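Local coordinates for protein response regulator (Caulobacter vibrioides, PDB 3N0R) that acts as a two-component stress response regulator, in which the receiver domain probably controls how its sigma-like domain counteracts an anti-sigma factor, at residues A[152-161]-A[268-276]; A[169-179]-A[258-267]. The protein carries 1 engineered substitution. All blocks are in the same frame, centred on the assembly; numbering follows the deposited sequence. Where two conformers were deposited one is given.

Interaction 1. Residues A[152-161]-A[268-276]; sequences QAEIDAELAT and KAAIGQALF
Glu158 CG stands anti to the carbonyl carbon (chi1 -72°), and the extended chain beyond it carries the carboxylate down onto Gly272. Lys268 CG is anti to the backbone N (chi1 171°); a bend farther out turns the amine to Asp156. Glu158 OE2 comes 2.6 Å from Gly272 O. The other oxygen, OE1, lies 3.4 Å from Gly272 CA and 3.6 Å from Leu275 CB. With no side chain at Gly272, the two backbones come close, and Ile155 CG2 rests 3.9 Å from Gly272 CA. The same methyl faces the stem of Lys268. Lys268 NZ makes a salt bridge to Asp156 OD1 at 2.8 Å, meeting that oxygen's syn lone pair; their side chains cross at about a right angle. At the other end, Thr161 CG2 meets Leu275 CD1 tip to tip at 3.9 Å. The last part of helix 141-156 crosses this part of helix 264-277 at 68°. Ile155 also packs on Phe120 of helix 115-125, and Arg117 of that helix bonds both Glu154 and Gln273. The arrangement is an interdomain interface: the end of helix 141-156 of the sigma-like part and its connection to strand 162-166 lie against the C-terminal helix of the receiver fold.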
loop_
_atom_site.group_PDB
_atom_site.type_symbol
_atom_site.label_atom_id
_atom_site.label_comp_id
_atom_site.label_asym_id
_atom_site.label_seq_id
_atom_site.Cartn_x
_atom_site.Cartn_y
_atom_site.Cartn_z
ATOM N N GLN A 152 -2.475 6.177 13.381
ATOM C CA GLN A 152 -1.219 6.913 13.414
ATOM C C GLN A 152 -0.398 6.533 14.645
ATOM O O GLN A 152 0.819 6.351 14.567
ATOM C CB GLN A 152 -1.486 8.415 13.384
ATOM C CG GLN A 152 -0.238 9.265 13.244
ATOM C CD GLN A 152 -0.567 10.734 13.077
ATOM O OE1 GLN A 152 -1.732 11.105 12.897
ATOM N NE2 GLN A 152 0.455 11.578 13.132
ATOM N N ALA A 153 -1.068 6.403 15.782
ATOM C CA ALA A 153 -0.394 6.006 17.007
ATOM C C ALA A 153 0.195 4.602 16.875
ATOM O O ALA A 153 1.322 4.360 17.309
ATOM C CB ALA A 153 -1.339 6.088 18.198
ATOM N N GLU A 154 -0.564 3.676 16.283
ATOM C CA GLU A 154 -0.086 2.300 16.087
ATOM C C GLU A 154 1.134 2.251 15.177
ATOM O O GLU A 154 2.097 1.519 15.434
ATOM C CB GLU A 154 -1.200 1.417 15.513
ATOM C CG GLU A 154 -2.295 1.160 16.510
ATOM C CD GLU A 154 -3.515 0.495 15.919
ATOM O OE1 GLU A 154 -3.472 0.053 14.753
ATOM O OE2 GLU A 154 -4.538 0.427 16.632
ATOM N N ILE A 155 1.078 3.000 14.087
ATOM C CA ILE A 155 2.183 3.027 13.150
ATOM C C ILE A 155 3.412 3.691 13.776
ATOM O O ILE A 155 4.526 3.174 13.677
ATOM C CB ILE A 155 1.754 3.674 11.828
ATOM C CG1 ILE A 155 0.729 2.759 11.147
ATOM C CG2 ILE A 155 2.969 3.922 10.938
ATOM C CD1 ILE A 155 -0.013 3.387 10.018
ATOM N N ASP A 156 3.209 4.806 14.470
ATOM C CA ASP A 156 4.327 5.485 15.101
ATOM C C ASP A 156 4.958 4.598 16.187
ATOM O O ASP A 156 6.165 4.661 16.428
ATOM C CB ASP A 156 3.903 6.858 15.653
ATOM C CG ASP A 156 3.608 7.879 14.555
ATOM O OD1 ASP A 156 3.898 7.620 13.368
ATOM O OD2 ASP A 156 3.091 8.965 14.882
ATOM N N ALA A 157 4.144 3.743 16.811
ATOM C CA ALA A 157 4.605 2.825 17.861
ATOM C C ALA A 157 5.388 1.606 17.338
ATOM O O ALA A 157 5.958 0.851 18.130
ATOM C CB ALA A 157 3.434 2.376 18.738
ATOM N N GLU A 158 5.420 1.403 16.020
ATOM C CA GLU A 158 6.236 0.327 15.457
ATOM C C GLU A 158 7.683 0.458 15.898
ATOM O O GLU A 158 8.219 1.561 15.981
ATOM C CB GLU A 158 6.140 0.311 13.934
ATOM C CG GLU A 158 4.787 -0.179 13.449
ATOM C CD GLU A 158 4.608 -0.110 11.947
ATOM O OE1 GLU A 158 5.473 0.449 11.237
ATOM O OE2 GLU A 158 3.576 -0.628 11.470
ATOM N N LEU A 159 8.323 -0.667 16.176
ATOM C CA LEU A 159 9.701 -0.626 16.655
ATOM C C LEU A 159 10.674 -0.148 15.592
ATOM O O LEU A 159 10.552 -0.488 14.406
ATOM C CB LEU A 159 10.148 -1.995 17.160
ATOM C CG LEU A 159 9.320 -2.555 18.309
ATOM C CD1 LEU A 159 9.937 -3.871 18.737
ATOM C CD2 LEU A 159 9.260 -1.567 19.465
ATOM N N ALA A 160 11.656 0.641 16.021
ATOM C CA ALA A 160 12.735 1.052 15.131
ATOM C C ALA A 160 13.406 -0.184 14.552
ATOM O O ALA A 160 13.681 -1.156 15.268
ATOM C CB ALA A 160 13.759 1.894 15.881
ATOM N N THR A 161 13.693 -0.139 13.265
ATOM C CA THR A 161 14.393 -1.243 12.644
ATOM C C THR A 161 15.525 -0.737 11.768
ATOM O O THR A 161 15.685 0.474 11.563
ATOM C CB THR A 161 13.424 -2.153 11.868
ATOM O OG1 THR A 161 14.080 -3.371 11.492
ATOM C CG2 THR A 161 12.861 -1.441 10.651
ATOM N N LYS A 268 5.398 6.980 4.962
ATOM C CA LYS A 268 4.989 6.530 6.291
ATOM C C LYS A 268 4.004 5.375 6.179
ATOM O O LYS A 268 4.113 4.381 6.895
ATOM C CB LYS A 268 4.358 7.662 7.111
ATOM C CG LYS A 268 3.720 7.163 8.412
ATOM C CD LYS A 268 3.137 8.289 9.266
ATOM C CE LYS A 268 4.222 9.045 10.018
ATOM N NZ LYS A 268 3.734 9.573 11.322
ATOM N N ALA A 269 3.033 5.513 5.279
ATOM C CA ALA A 269 2.014 4.479 5.126
ATOM C C ALA A 269 2.603 3.170 4.603
ATOM O O ALA A 269 2.278 2.103 5.123
ATOM C CB ALA A 269 0.882 4.964 4.217
ATOM N N ALA A 270 3.436 3.238 3.567
ATOM C CA ALA A 270 4.003 2.025 2.990
ATOM C C ALA A 270 4.914 1.310 3.986
ATOM O O ALA A 270 4.833 0.092 4.152
ATOM C CB ALA A 270 4.737 2.339 1.699
ATOM N N ILE A 271 5.785 2.063 4.647
ATOM C CA ILE A 271 6.644 1.481 5.670
ATOM C C ILE A 271 5.807 0.929 6.823
ATOM O O ILE A 271 6.068 -0.170 7.316
ATOM C CB ILE A 271 7.682 2.501 6.171
ATOM C CG1 ILE A 271 8.675 2.812 5.048
ATOM C CG2 ILE A 271 8.391 1.988 7.428
ATOM C CD1 ILE A 271 9.677 3.899 5.386
ATOM N N GLY A 272 4.787 1.676 7.242
ATOM C CA GLY A 272 3.908 1.215 8.301
ATOM C C GLY A 272 3.270 -0.129 8.008
ATOM O O GLY A 272 3.162 -0.980 8.900
ATOM N N GLN A 273 2.824 -0.329 6.771
ATOM C CA GLN A 273 2.216 -1.609 6.396
ATOM C C GLN A 273 3.243 -2.724 6.278
ATOM O O GLN A 273 2.999 -3.840 6.742
ATOM C CB GLN A 273 1.419 -1.488 5.101
ATOM C CG GLN A 273 0.191 -0.603 5.249
ATOM C CD GLN A 273 -0.714 -1.075 6.359
ATOM O OE1 GLN A 273 -0.681 -0.540 7.469
ATOM N NE2 GLN A 273 -1.521 -2.100 6.079
ATOM N N ALA A 274 4.379 -2.442 5.643
ATOM C CA ALA A 274 5.417 -3.456 5.497
ATOM C C ALA A 274 5.845 -4.009 6.852
ATOM O O ALA A 274 5.996 -5.218 7.014
ATOM C CB ALA A 274 6.601 -2.891 4.752
ATOM N N LEU A 275 6.040 -3.120 7.823
ATOM C CA LEU A 275 6.473 -3.544 9.150
ATOM C C LEU A 275 5.343 -4.133 9.991
ATOM O O LEU A 275 5.603 -4.905 10.910
ATOM C CB LEU A 275 7.175 -2.410 9.898
ATOM C CG LEU A 275 8.461 -1.927 9.234
ATOM C CD1 LEU A 275 9.033 -0.754 10.012
ATOM C CD2 LEU A 275 9.461 -3.066 9.146
ATOM N N PHE A 276 4.099 -3.770 9.684
ATOM C CA PHE A 276 2.952 -4.403 10.322
ATOM C C PHE A 276 2.875 -5.874 9.921
ATOM O O PHE A 276 2.687 -6.745 10.775
ATOM C CB PHE A 276 1.655 -3.671 9.951
ATOM C CG PHE A 276 0.405 -4.371 10.408
ATOM C CD1 PHE A 276 0.053 -4.407 11.747
ATOM C CD2 PHE A 276 -0.435 -4.965 9.486
ATOM C CE1 PHE A 276 -1.100 -5.045 12.160
ATOM C CE2 PHE A 276 -1.588 -5.602 9.890
ATOM C CZ PHE A 276 -1.923 -5.640 11.230
#

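Interaction 2. Residues A[169-179]-A[258-267]; sequences EPVIAADIEAL and ITKPFQPETV
One direct salt bridge joins the two segments. Lys260 NZ donates to Glu169 OE1 at 2.7 Å. The amine meets the oxygen on its anti side, 22° out of the carboxylate plane. Lys260 is extended beyond CG, which brings NZ also to Asp212, the predicted phosphorylation site. Glu169 is the N-cap residue of helix 170-182, and its backbone N bonds Glu167.

A water forms the second polar link. It donates to Asp175 OD2 at 2.9 Å and accepts from Phe262 N at 3.0 Å. The backbone of the loop is thereby tied to the flank of the helix.

The lysine lies just after the last strand, 257-259, and is followed by a cis peptide bond to Pro261. This is the Lys-Pro element of receiver domains, with the lysine beside the phosphoacceptor aspartate. Here the loop that follows it packs against the first helix of the fold.

Phe262 is the aromatic centre of this packing. Ile176 CD1 sits over one face of the ring in a CH-pi contact, 4.2 Å from the centroid and 11° off the normal. Ile176 CG1 is anti to the backbone N (chi1 -165°), which directs CD1 over the ring. At the ring edge, near its plane, lie Ile172 O and Asp175 CB. Ile172 CG2 presses on CZ at 3.5 Å.

Further aliphatic contacts extend the packing. Ile176 CD1 and Ile258 CD1 meet end to end at 3.8 Å, and Ile176 CD1 also touches Val267 CG1. Leu179 splits its two methyls. CD1 approaches Phe262 CB at 3.7 Å and also touches Val267 CG2, while CD2 rests 3.9 Å from Pro264 CB.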
loop_
_atom_site.group_PDB
_atom_site.type_symbol
_atom_site.label_atom_id
_atom_site.label_comp_id
_atom_site.label_asym_id
_atom_site.label_seq_id
_atom_site.Cartn_x
_atom_site.Cartn_y
_atom_site.Cartn_z
ATOM N N GLU A 169 19.975 7.215 -7.763
ATOM C CA GLU A 169 19.747 8.637 -8.011
ATOM C C GLU A 169 20.012 9.371 -6.706
ATOM O O GLU A 169 19.312 9.149 -5.732
ATOM C CB GLU A 169 18.311 8.896 -8.459
ATOM C CG GLU A 169 17.959 8.381 -9.832
ATOM C CD GLU A 169 16.718 9.063 -10.375
ATOM O OE1 GLU A 169 15.599 8.612 -10.059
ATOM O OE2 GLU A 169 16.863 10.073 -11.095
ATOM N N PRO A 170 21.028 10.248 -6.675
ATOM C CA PRO A 170 21.466 10.718 -5.355
ATOM C C PRO A 170 20.461 11.581 -4.589
ATOM O O PRO A 170 20.370 11.429 -3.372
ATOM C CB PRO A 170 22.742 11.513 -5.656
ATOM C CG PRO A 170 22.673 11.826 -7.096
ATOM C CD PRO A 170 21.904 10.719 -7.758
ATOM N N VAL A 171 19.733 12.473 -5.257
ATOM C CA VAL A 171 18.760 13.294 -4.540
ATOM C C VAL A 171 17.650 12.413 -3.973
ATOM O O VAL A 171 17.201 12.612 -2.843
ATOM C CB VAL A 171 18.159 14.388 -5.441
ATOM C CG1 VAL A 171 16.980 15.062 -4.739
ATOM C CG2 VAL A 171 19.222 15.409 -5.808
ATOM N N ILE A 172 17.220 11.436 -4.764
ATOM C CA ILE A 172 16.196 10.497 -4.340
ATOM C C ILE A 172 16.678 9.651 -3.159
ATOM O O ILE A 172 15.949 9.461 -2.194
ATOM C CB ILE A 172 15.751 9.589 -5.511
ATOM C CG1 ILE A 172 15.185 10.429 -6.665
ATOM C CG2 ILE A 172 14.745 8.549 -5.036
ATOM C CD1 ILE A 172 14.006 11.300 -6.285
ATOM N N ALA A 173 17.907 9.148 -3.236
ATOM C CA ALA A 173 18.467 8.348 -2.153
ATOM C C ALA A 173 18.502 9.155 -0.862
ATOM O O ALA A 173 18.128 8.662 0.209
ATOM C CB ALA A 173 19.869 7.870 -2.518
ATOM N N ALA A 174 18.955 10.399 -0.953
ATOM C CA ALA A 174 19.033 11.263 0.223
ATOM C C ALA A 174 17.643 11.593 0.769
ATOM O O ALA A 174 17.456 11.649 1.988
ATOM C CB ALA A 174 19.789 12.533 -0.105
ATOM N N ASP A 175 16.678 11.810 -0.124
ATOM C CA ASP A 175 15.311 12.117 0.285
ATOM C C ASP A 175 14.728 10.949 1.067
ATOM O O ASP A 175 14.092 11.144 2.106
ATOM C CB ASP A 175 14.391 12.334 -0.919
ATOM C CG ASP A 175 14.581 13.668 -1.608
ATOM O OD1 ASP A 175 15.225 14.582 -1.054
ATOM O OD2 ASP A 175 14.047 13.802 -2.732
ATOM N N ILE A 176 14.891 9.730 0.556
ATOM C CA ILE A 176 14.294 8.597 1.240
ATOM C C ILE A 176 15.013 8.293 2.562
ATOM O O ILE A 176 14.367 7.932 3.537
ATOM C CB ILE A 176 14.118 7.354 0.317
ATOM C CG1 ILE A 176 13.175 6.331 0.961
ATOM C CG2 ILE A 176 15.434 6.714 -0.007
ATOM C CD1 ILE A 176 11.758 6.831 1.172
ATOM N N GLU A 177 16.332 8.479 2.610
ATOM C CA GLU A 177 17.042 8.335 3.880
ATOM C C GLU A 177 16.472 9.299 4.925
ATOM O O GLU A 177 16.275 8.937 6.089
ATOM C CB GLU A 177 18.548 8.579 3.714
ATOM C CG GLU A 177 19.344 8.505 5.030
ATOM C CD GLU A 177 19.403 9.839 5.777
ATOM O OE1 GLU A 177 19.133 10.898 5.167
ATOM O OE2 GLU A 177 19.714 9.835 6.989
ATOM N N ALA A 178 16.197 10.531 4.506
ATOM C CA ALA A 178 15.685 11.531 5.434
ATOM C C ALA A 178 14.320 11.122 5.966
ATOM O O ALA A 178 14.052 11.225 7.164
ATOM C CB ALA A 178 15.610 12.890 4.762
ATOM N N LEU A 179 13.457 10.643 5.073
ATOM C CA LEU A 179 12.122 10.230 5.482
ATOM C C LEU A 179 12.183 9.026 6.429
ATOM O O LEU A 179 11.476 8.975 7.432
ATOM C CB LEU A 179 11.252 9.940 4.258
ATOM C CG LEU A 179 10.932 11.183 3.419
ATOM C CD1 LEU A 179 10.182 10.792 2.150
ATOM C CD2 LEU A 179 10.119 12.177 4.224
ATOM N N ILE A 258 6.332 2.641 -3.389
ATOM C CA ILE A 258 6.278 4.076 -3.200
ATOM C C ILE A 258 6.736 4.786 -4.453
ATOM O O ILE A 258 7.601 4.319 -5.207
ATOM C CB ILE A 258 7.124 4.566 -2.011
ATOM C CG1 ILE A 258 8.578 4.143 -2.165
ATOM C CG2 ILE A 258 6.551 4.064 -0.694
ATOM C CD1 ILE A 258 9.473 4.695 -1.063
ATOM N N THR A 259 6.082 5.910 -4.707
ATOM C CA THR A 259 6.365 6.706 -5.881
ATOM C C THR A 259 7.420 7.757 -5.575
ATOM O O THR A 259 7.388 8.402 -4.523
ATOM C CB THR A 259 5.090 7.419 -6.354
ATOM O OG1 THR A 259 4.074 6.435 -6.590
ATOM C CG2 THR A 259 5.342 8.214 -7.627
ATOM N N LYS A 260 8.365 7.913 -6.494
ATOM C CA LYS A 260 9.279 9.055 -6.469
ATOM C C LYS A 260 8.841 10.016 -7.581
ATOM O O LYS A 260 8.434 9.568 -8.648
ATOM C CB LYS A 260 10.733 8.600 -6.665
ATOM C CG LYS A 260 10.976 7.810 -7.949
ATOM C CD LYS A 260 12.456 7.515 -8.190
ATOM C CE LYS A 260 12.640 6.714 -9.470
ATOM N NZ LYS A 260 14.075 6.448 -9.772
ATOM N N PRO A 261 8.890 11.341 -7.333
ATOM C CA PRO A 261 9.317 12.001 -6.091
ATOM C C PRO A 261 8.357 11.734 -4.929
ATOM O O PRO A 261 7.174 11.480 -5.144
ATOM C CB PRO A 261 9.300 13.487 -6.460
ATOM C CG PRO A 261 8.289 13.590 -7.549
ATOM C CD PRO A 261 8.404 12.311 -8.333
ATOM N N PHE A 262 8.873 11.818 -3.707
ATOM C CA PHE A 262 8.158 11.341 -2.532
ATOM C C PHE A 262 7.170 12.337 -1.955
ATOM O O PHE A 262 7.472 13.512 -1.807
ATOM C CB PHE A 262 9.160 10.923 -1.452
ATOM C CG PHE A 262 10.171 9.925 -1.934
ATOM C CD1 PHE A 262 9.767 8.676 -2.363
ATOM C CD2 PHE A 262 11.517 10.245 -1.982
ATOM C CE1 PHE A 262 10.690 7.747 -2.819
ATOM C CE2 PHE A 262 12.453 9.321 -2.438
ATOM C CZ PHE A 262 12.032 8.068 -2.863
ATOM N N GLN A 263 5.985 11.842 -1.614
ATOM C CA GLN A 263 5.093 12.550 -0.711
ATOM C C GLN A 263 5.249 11.838 0.616
ATOM O O GLN A 263 4.983 10.644 0.698
ATOM C CB GLN A 263 3.647 12.464 -1.189
ATOM C CG GLN A 263 3.335 13.383 -2.353
ATOM C CD GLN A 263 1.863 13.384 -2.707
ATOM O OE1 GLN A 263 1.299 12.352 -3.072
ATOM N NE2 GLN A 263 1.227 14.547 -2.591
ATOM N N PRO A 264 5.704 12.557 1.653
ATOM C CA PRO A 264 6.075 11.935 2.932
ATOM C C PRO A 264 5.029 10.999 3.536
ATOM O O PRO A 264 5.407 9.944 4.037
ATOM C CB PRO A 264 6.316 13.137 3.848
ATOM C CG PRO A 264 6.758 14.213 2.925
ATOM C CD PRO A 264 5.974 14.007 1.653
ATOM N N GLU A 265 3.752 11.364 3.508
ATOM C CA GLU A 265 2.753 10.526 4.160
ATOM C C GLU A 265 2.611 9.171 3.483
ATOM O O GLU A 265 2.277 8.188 4.140
ATOM C CB GLU A 265 1.400 11.236 4.247
ATOM C CG GLU A 265 1.345 12.338 5.303
ATOM C CD GLU A 265 1.353 11.790 6.728
ATOM O OE1 GLU A 265 0.299 11.288 7.179
ATOM O OE2 GLU A 265 2.407 11.865 7.400
ATOM N N THR A 266 2.874 9.105 2.176
ATOM C CA THR A 266 2.782 7.827 1.474
ATOM C C THR A 266 3.912 6.891 1.885
ATOM O O THR A 266 3.730 5.681 1.916
ATOM C CB THR A 266 2.792 7.982 -0.060
ATOM O OG1 THR A 266 4.093 8.383 -0.515
ATOM C CG2 THR A 266 1.730 8.978 -0.508
ATOM N N VAL A 267 5.072 7.459 2.208
ATOM C CA VAL A 267 6.199 6.667 2.681
ATOM C C VAL A 267 5.922 6.129 4.085
ATOM O O VAL A 267 6.181 4.954 4.373
ATOM C CB VAL A 267 7.485 7.490 2.644
ATOM C CG1 VAL A 267 8.638 6.709 3.259
ATOM C CG2 VAL A 267 7.800 7.869 1.205
HETATM O O HOH W 1 11.484 13.195 -3.876
#

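Both interactions use helix 264-277. Interaction 2 takes its first turn, with the end of strand 257-259 and the loop between them. Interaction 1 takes most of the rest. Their centres lie about 16 Å apart, and they touch where Ala270 CB packs on Ile258 CG2 at 3.5 Å. Along the chain, interaction 2 is nested inside the loop closed by interaction 1. Interaction 2 lies within the receiver domain, between its first helix and the end of its outermost strand 257-259. Interaction 1 joins that domain to the sigma-like one. The segment that holds the Lys-Pro element thus leads straight into the helix that meets the sigma-like domain, which is consistent with communication between the two.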